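Long-range contact in phospho-furanose lactonase (Mycoplasma synoviae, PDB 3OVG), which hydrolyses phosphorylated furanose lactones such as D-xylono-1,4-lactone 5-phosphate and L-arabino-1,4-lactone 5-phosphate, using two zinc ions per subunit: residues T270-R282 against T292-L306. Residues are numbered along the deposited sequence; the frame is centred on the assembly and turned at random.
Sequences TLSLDAGRILYQR and TFGLAYLFDRFLPLL. With ZN (zinc ion), chain G; PO4 (phosphate ion), chain I.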
loop_
_atom_site.group_PDB
_atom_site.type_symbol
_atom_site.label_atom_id
_atom_site.label_comp_id
_atom_site.label_asym_id
_atom_site.label_seq_id
_atom_site.Cartn_x
_atom_site.Cartn_y
_atom_site.Cartn_z
ATOM N N THR A 270 6.773 23.420 30.087
ATOM C CA THR A 270 5.487 23.984 29.728
ATOM C C THR A 270 4.581 22.849 29.265
ATOM O O THR A 270 5.028 21.695 29.130
ATOM C CB THR A 270 5.615 25.073 28.631
ATOM O OG1 THR A 270 6.310 24.518 27.525
ATOM C CG2 THR A 270 6.396 26.277 29.167
ATOM N N LEU A 271 3.310 23.163 29.041
ATOM C CA LEU A 271 2.316 22.159 28.650
ATOM C C LEU A 271 1.608 22.610 27.364
ATOM O O LEU A 271 1.677 23.773 26.985
ATOM C CB LEU A 271 1.292 21.951 29.759
ATOM C CG LEU A 271 1.632 20.963 30.891
ATOM C CD1 LEU A 271 0.433 20.834 31.818
ATOM C CD2 LEU A 271 1.981 19.606 30.273
ATOM N N SER A 272 0.929 21.670 26.722
ATOM C CA SER A 272 0.315 21.860 25.412
ATOM C C SER A 272 -0.562 20.642 25.151
ATOM O O SER A 272 -0.406 19.616 25.814
ATOM C CB SER A 272 1.377 21.956 24.328
ATOM O OG SER A 272 2.083 20.732 24.187
ATOM N N LEU A 273 -1.498 20.758 24.218
ATOM C CA LEU A 273 -2.271 19.603 23.775
ATOM C C LEU A 273 -1.757 19.114 22.387
ATOM O O LEU A 273 -1.888 17.930 22.029
ATOM C CB LEU A 273 -3.774 19.927 23.751
ATOM C CG LEU A 273 -4.489 19.733 25.093
ATOM C CD1 LEU A 273 -3.800 18.599 25.844
ATOM C CD2 LEU A 273 -4.492 20.969 25.939
ATOM N N ASP A 274 -1.127 20.013 21.629
ATOM C CA ASP A 274 -0.758 19.682 20.273
ATOM C C ASP A 274 -1.927 18.957 19.572
ATOM O O ASP A 274 -1.764 17.843 19.057
ATOM C CB ASP A 274 0.511 18.803 20.247
ATOM C CG ASP A 274 0.986 18.539 18.816
ATOM O OD1 ASP A 274 0.706 19.392 17.975
ATOM O OD2 ASP A 274 1.600 17.497 18.529
ATOM N N ALA A 275 -3.105 19.587 19.561
ATOM C CA ALA A 275 -4.301 18.973 18.985
ATOM C C ALA A 275 -4.301 19.199 17.468
ATOM O O ALA A 275 -5.075 20.008 16.932
ATOM C CB ALA A 275 -5.560 19.559 19.646
ATOM N N GLY A 276 -3.422 18.477 16.779
ATOM C CA GLY A 276 -3.160 18.746 15.374
ATOM C C GLY A 276 -3.765 17.747 14.405
ATOM O O GLY A 276 -3.357 17.690 13.244
ATOM N N ARG A 277 -4.736 16.971 14.891
ATOM C CA ARG A 277 -5.572 16.135 14.047
ATOM C C ARG A 277 -7.018 16.476 14.385
ATOM O O ARG A 277 -7.324 16.888 15.507
ATOM C CB ARG A 277 -5.327 14.645 14.322
ATOM C CG ARG A 277 -4.020 14.106 13.760
ATOM C CD ARG A 277 -3.851 12.625 14.061
ATOM N NE ARG A 277 -4.852 11.834 13.342
ATOM C CZ ARG A 277 -4.596 10.673 12.727
ATOM N NH1 ARG A 277 -3.355 10.171 12.724
ATOM N NH2 ARG A 277 -5.581 10.020 12.099
ATOM N N ILE A 278 -7.914 16.265 13.432
ATOM C CA ILE A 278 -9.300 16.679 13.596
ATOM C C ILE A 278 -10.030 16.042 14.800
ATOM O O ILE A 278 -10.923 16.674 15.384
ATOM C CB ILE A 278 -10.062 16.443 12.290
ATOM C CG1 ILE A 278 -11.281 17.382 12.145
ATOM C CG2 ILE A 278 -10.372 14.977 12.106
ATOM C CD1 ILE A 278 -11.719 17.547 10.640
ATOM N N LEU A 279 -9.654 14.823 15.188
ATOM C CA LEU A 279 -10.296 14.153 16.355
ATOM C C LEU A 279 -9.659 14.474 17.717
ATOM O O LEU A 279 -9.984 13.858 18.734
ATOM C CB LEU A 279 -10.368 12.632 16.173
ATOM C CG LEU A 279 -11.183 12.176 14.949
ATOM C CD1 LEU A 279 -11.271 10.652 14.880
ATOM C CD2 LEU A 279 -12.591 12.777 14.991
ATOM N N TYR A 280 -8.746 15.430 17.736
ATOM C CA TYR A 280 -8.081 15.825 18.967
ATOM C C TYR A 280 -8.708 17.079 19.572
ATOM O O TYR A 280 -8.195 17.622 20.544
ATOM C CB TYR A 280 -6.566 16.037 18.726
ATOM C CG TYR A 280 -5.789 14.766 18.388
ATOM C CD1 TYR A 280 -6.401 13.507 18.438
ATOM C CD2 TYR A 280 -4.422 14.822 18.088
ATOM C CE1 TYR A 280 -5.675 12.338 18.152
ATOM C CE2 TYR A 280 -3.705 13.686 17.822
ATOM C CZ TYR A 280 -4.328 12.446 17.850
ATOM O OH TYR A 280 -3.592 11.323 17.567
ATOM N N GLN A 281 -9.823 17.543 18.998
ATOM C CA GLN A 281 -10.587 18.620 19.618
ATOM C C GLN A 281 -12.041 18.199 19.721
ATOM O O GLN A 281 -12.515 17.453 18.875
ATOM C CB GLN A 281 -10.445 19.928 18.836
ATOM C CG GLN A 281 -9.037 20.462 18.901
ATOM C CD GLN A 281 -8.896 21.809 18.249
ATOM O OE1 GLN A 281 -9.865 22.571 18.153
ATOM N NE2 GLN A 281 -7.675 22.125 17.805
ATOM N N ARG A 282 -12.715 18.637 20.789
ATOM C CA ARG A 282 -14.091 18.245 21.058
ATOM C C ARG A 282 -15.034 18.742 19.959
ATOM O O ARG A 282 -15.787 17.971 19.384
ATOM C CB ARG A 282 -14.557 18.806 22.394
ATOM C CG ARG A 282 -15.850 18.156 22.888
ATOM C CD ARG A 282 -16.289 18.711 24.256
ATOM N NE ARG A 282 -17.060 19.959 24.120
ATOM C CZ ARG A 282 -18.347 20.004 23.797
ATOM N NH1 ARG A 282 -18.979 21.166 23.690
ATOM N NH2 ARG A 282 -19.005 18.876 23.588
ATOM N N THR A 292 -15.235 13.277 21.387
ATOM C CA THR A 292 -13.778 13.259 21.527
ATOM C C THR A 292 -13.404 14.252 22.614
ATOM O O THR A 292 -14.204 15.094 22.994
ATOM C CB THR A 292 -13.074 13.768 20.249
ATOM O OG1 THR A 292 -13.706 14.993 19.808
ATOM C CG2 THR A 292 -13.127 12.753 19.169
ATOM N N PHE A 293 -12.200 14.153 23.130
ATOM C CA PHE A 293 -11.713 15.164 24.057
ATOM C C PHE A 293 -10.875 16.172 23.308
ATOM O O PHE A 293 -10.318 15.866 22.252
ATOM C CB PHE A 293 -10.879 14.532 25.186
ATOM C CG PHE A 293 -11.703 13.761 26.165
ATOM C CD1 PHE A 293 -12.694 14.404 26.901
ATOM C CD2 PHE A 293 -11.533 12.405 26.314
ATOM C CE1 PHE A 293 -13.492 13.694 27.778
ATOM C CE2 PHE A 293 -12.326 11.680 27.206
ATOM C CZ PHE A 293 -13.301 12.326 27.933
ATOM N N GLY A 294 -10.769 17.370 23.868
ATOM C CA GLY A 294 -9.947 18.425 23.290
ATOM C C GLY A 294 -9.238 19.263 24.351
ATOM O O GLY A 294 -8.711 18.730 25.347
ATOM N N LEU A 295 -9.243 20.575 24.156
ATOM C CA LEU A 295 -8.519 21.492 25.037
ATOM C C LEU A 295 -9.035 21.432 26.494
ATOM O O LEU A 295 -8.238 21.510 27.415
ATOM C CB LEU A 295 -8.540 22.928 24.466
ATOM C CG LEU A 295 -7.575 23.332 23.320
ATOM C CD1 LEU A 295 -7.354 22.240 22.313
ATOM C CD2 LEU A 295 -7.970 24.656 22.601
ATOM N N ALA A 296 -10.338 21.243 26.715
ATOM C CA ALA A 296 -10.857 21.252 28.083
ATOM C C ALA A 296 -10.294 20.093 28.910
ATOM O O ALA A 296 -10.195 20.183 30.141
ATOM C CB ALA A 296 -12.403 21.247 28.105
ATOM N N TYR A 297 -9.950 19.006 28.228
ATOM C CA TYR A 297 -9.342 17.823 28.856
ATOM C C TYR A 297 -8.125 18.182 29.717
ATOM O O TYR A 297 -7.877 17.536 30.758
ATOM C CB TYR A 297 -8.911 16.821 27.789
ATOM C CG TYR A 297 -8.423 15.455 28.302
ATOM C CD1 TYR A 297 -7.072 15.201 28.440
ATOM C CD2 TYR A 297 -9.320 14.409 28.584
ATOM C CE1 TYR A 297 -6.607 13.960 28.871
ATOM C CE2 TYR A 297 -8.867 13.162 29.021
ATOM C CZ TYR A 297 -7.497 12.957 29.173
ATOM O OH TYR A 297 -6.979 11.755 29.583
ATOM N N LEU A 298 -7.364 19.197 29.283
ATOM C CA LEU A 298 -6.194 19.631 30.036
ATOM C C LEU A 298 -6.594 19.904 31.494
ATOM O O LEU A 298 -5.966 19.406 32.423
ATOM C CB LEU A 298 -5.549 20.877 29.407
ATOM C CG LEU A 298 -4.396 21.445 30.249
ATOM C CD1 LEU A 298 -3.283 20.418 30.332
ATOM C CD2 LEU A 298 -3.860 22.762 29.717
ATOM N N PHE A 299 -7.674 20.664 31.660
ATOM C CA PHE A 299 -8.140 21.148 32.951
ATOM C C PHE A 299 -9.011 20.114 33.661
ATOM O O PHE A 299 -8.880 19.915 34.864
ATOM C CB PHE A 299 -8.934 22.436 32.742
ATOM C CG PHE A 299 -8.135 23.537 32.105
ATOM C CD1 PHE A 299 -7.336 24.365 32.879
ATOM C CD2 PHE A 299 -8.142 23.720 30.735
ATOM C CE1 PHE A 299 -6.620 25.373 32.301
ATOM C CE2 PHE A 299 -7.402 24.733 30.160
ATOM C CZ PHE A 299 -6.641 25.547 30.940
ATOM N N ASP A 300 -9.885 19.458 32.907
ATOM C CA ASP A 300 -10.842 18.521 33.489
ATOM C C ASP A 300 -10.218 17.211 33.969
ATOM O O ASP A 300 -10.744 16.569 34.867
ATOM C CB ASP A 300 -11.905 18.167 32.460
ATOM C CG ASP A 300 -12.787 19.337 32.100
ATOM O OD1 ASP A 300 -12.752 20.373 32.813
ATOM O OD2 ASP A 300 -13.517 19.210 31.087
ATOM N N ARG A 301 -9.095 16.816 33.370
ATOM C CA ARG A 301 -8.551 15.455 33.558
ATOM C C ARG A 301 -7.046 15.477 33.805
ATOM O O ARG A 301 -6.550 14.892 34.763
ATOM C CB ARG A 301 -8.846 14.571 32.319
ATOM C CG ARG A 301 -10.344 14.249 32.109
ATOM C CD ARG A 301 -10.764 13.062 32.976
ATOM N NE ARG A 301 -10.282 11.797 32.409
ATOM C CZ ARG A 301 -10.954 11.123 31.476
ATOM N NH1 ARG A 301 -12.136 11.572 31.041
ATOM N NH2 ARG A 301 -10.473 9.996 30.990
ATOM N N PHE A 302 -6.296 16.168 32.957
ATOM C CA PHE A 302 -4.859 16.016 33.096
ATOM C C PHE A 302 -4.264 16.765 34.299
ATOM O O PHE A 302 -3.449 16.211 34.993
ATOM C CB PHE A 302 -4.084 16.307 31.815
ATOM C CG PHE A 302 -2.644 15.891 31.905
ATOM C CD1 PHE A 302 -2.307 14.552 31.841
ATOM C CD2 PHE A 302 -1.637 16.838 32.074
ATOM C CE1 PHE A 302 -0.982 14.159 31.928
ATOM C CE2 PHE A 302 -0.316 16.456 32.179
ATOM C CZ PHE A 302 0.017 15.114 32.100
ATOM N N LEU A 303 -4.674 17.996 34.564
ATOM C CA LEU A 303 -4.116 18.698 35.720
ATOM C C LEU A 303 -4.583 18.050 37.039
ATOM O O LEU A 303 -3.792 17.919 37.968
ATOM C CB LEU A 303 -4.401 20.199 35.669
ATOM C CG LEU A 303 -3.769 20.978 34.505
ATOM C CD1 LEU A 303 -4.409 22.349 34.354
ATOM C CD2 LEU A 303 -2.252 21.102 34.642
ATOM N N PRO A 304 -5.865 17.625 37.123
ATOM C CA PRO A 304 -6.186 16.845 38.332
ATOM C C PRO A 304 -5.277 15.631 38.473
ATOM O O PRO A 304 -4.923 15.286 39.602
ATOM C CB PRO A 304 -7.645 16.425 38.124
ATOM C CG PRO A 304 -8.206 17.515 37.232
ATOM C CD PRO A 304 -7.064 17.932 36.325
ATOM N N LEU A 305 -4.876 15.005 37.364
ATOM C CA LEU A 305 -3.956 13.872 37.470
ATOM C C LEU A 305 -2.574 14.294 37.981
ATOM O O LEU A 305 -1.956 13.598 38.796
ATOM C CB LEU A 305 -3.834 13.114 36.143
ATOM C CG LEU A 305 -2.812 11.965 36.083
ATOM C CD1 LEU A 305 -3.190 10.820 37.037
ATOM C CD2 LEU A 305 -2.671 11.406 34.610
ATOM N N LEU A 306 -2.077 15.416 37.471
ATOM C CA LEU A 306 -0.841 16.007 37.988
ATOM C C LEU A 306 -0.890 16.188 39.518
ATOM O O LEU A 306 0.042 15.803 40.239
ATOM C CB LEU A 306 -0.576 17.350 37.316
ATOM C CG LEU A 306 0.638 17.473 36.378
ATOM C CD1 LEU A 306 1.099 16.181 35.739
ATOM C CD2 LEU A 306 0.400 18.555 35.338
HETATM ZN ZN ZN G . 1.941 20.261 16.350
HETATM P P PO4 I . -0.324 11.971 15.921
HETATM O O1 PO4 I . -0.633 13.404 15.450
HETATM O O2 PO4 I . -0.804 10.920 14.891
HETATM O O3 PO4 I . 1.192 11.851 16.117
HETATM O O4 PO4 I . -0.985 11.768 17.282
HETATM O O HOH W 1 -16.822 15.696 20.548
HETATM O O HOH W 2 2.851 18.097 16.515
HETATM O O HOH W 3 0.872 18.907 14.533
#
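The backbones of Q281 and G294 come within 3.7 Å, the closest pair of CA atoms between 270-282, a barrel strand and the loop after it, and 292-306, a loop leading into helix 296-309. Glycine suits position 294, where a CB would collide with Q281 CA and R282 N; its own CA-H points to Y280 O, 3.4 Å from G294 CA. Two residues earlier, T292 OG1 donates to Q281 O over 2.9 Å, from well above the carbonyl plane. With chi1 at 47° the hydroxyl faces Q281, so one branch bonds to a carbonyl and the other, CG2, packs against the backbone and CB of L279. Water 1 joins R282 O to T292 N.

Further along, leucines from the end of strand 269-271 and the loop after it pack on helix 296-309, as expected of a phosphotriesterase-family TIM barrel; branched and apolar, they suit this buried site. L273 crosses L298 at a slant, its CD2 3.6 Å from L298 CB. L271 CD1 meets three branches, L298 CD1, L303 CD2 (3.9 Å) and L306 CD2, while its CD2 approaches the F302 ring obliquely. L295 CD1 touches both A275 CB and Q281 CG.

Away from the helix the same loop serves the active site. D274, directly after L273, turns its side chain the other way, and its carboxylate ligates zinc through OD1 at 2.2 Å, sharing the ion with H26, H28 and the carbamylated K155. Y280 OH donates to phosphate O4 at 2.7 Å, and R277 NH1 adds a weak bond to O2; K246 and Y247 also hold this ion.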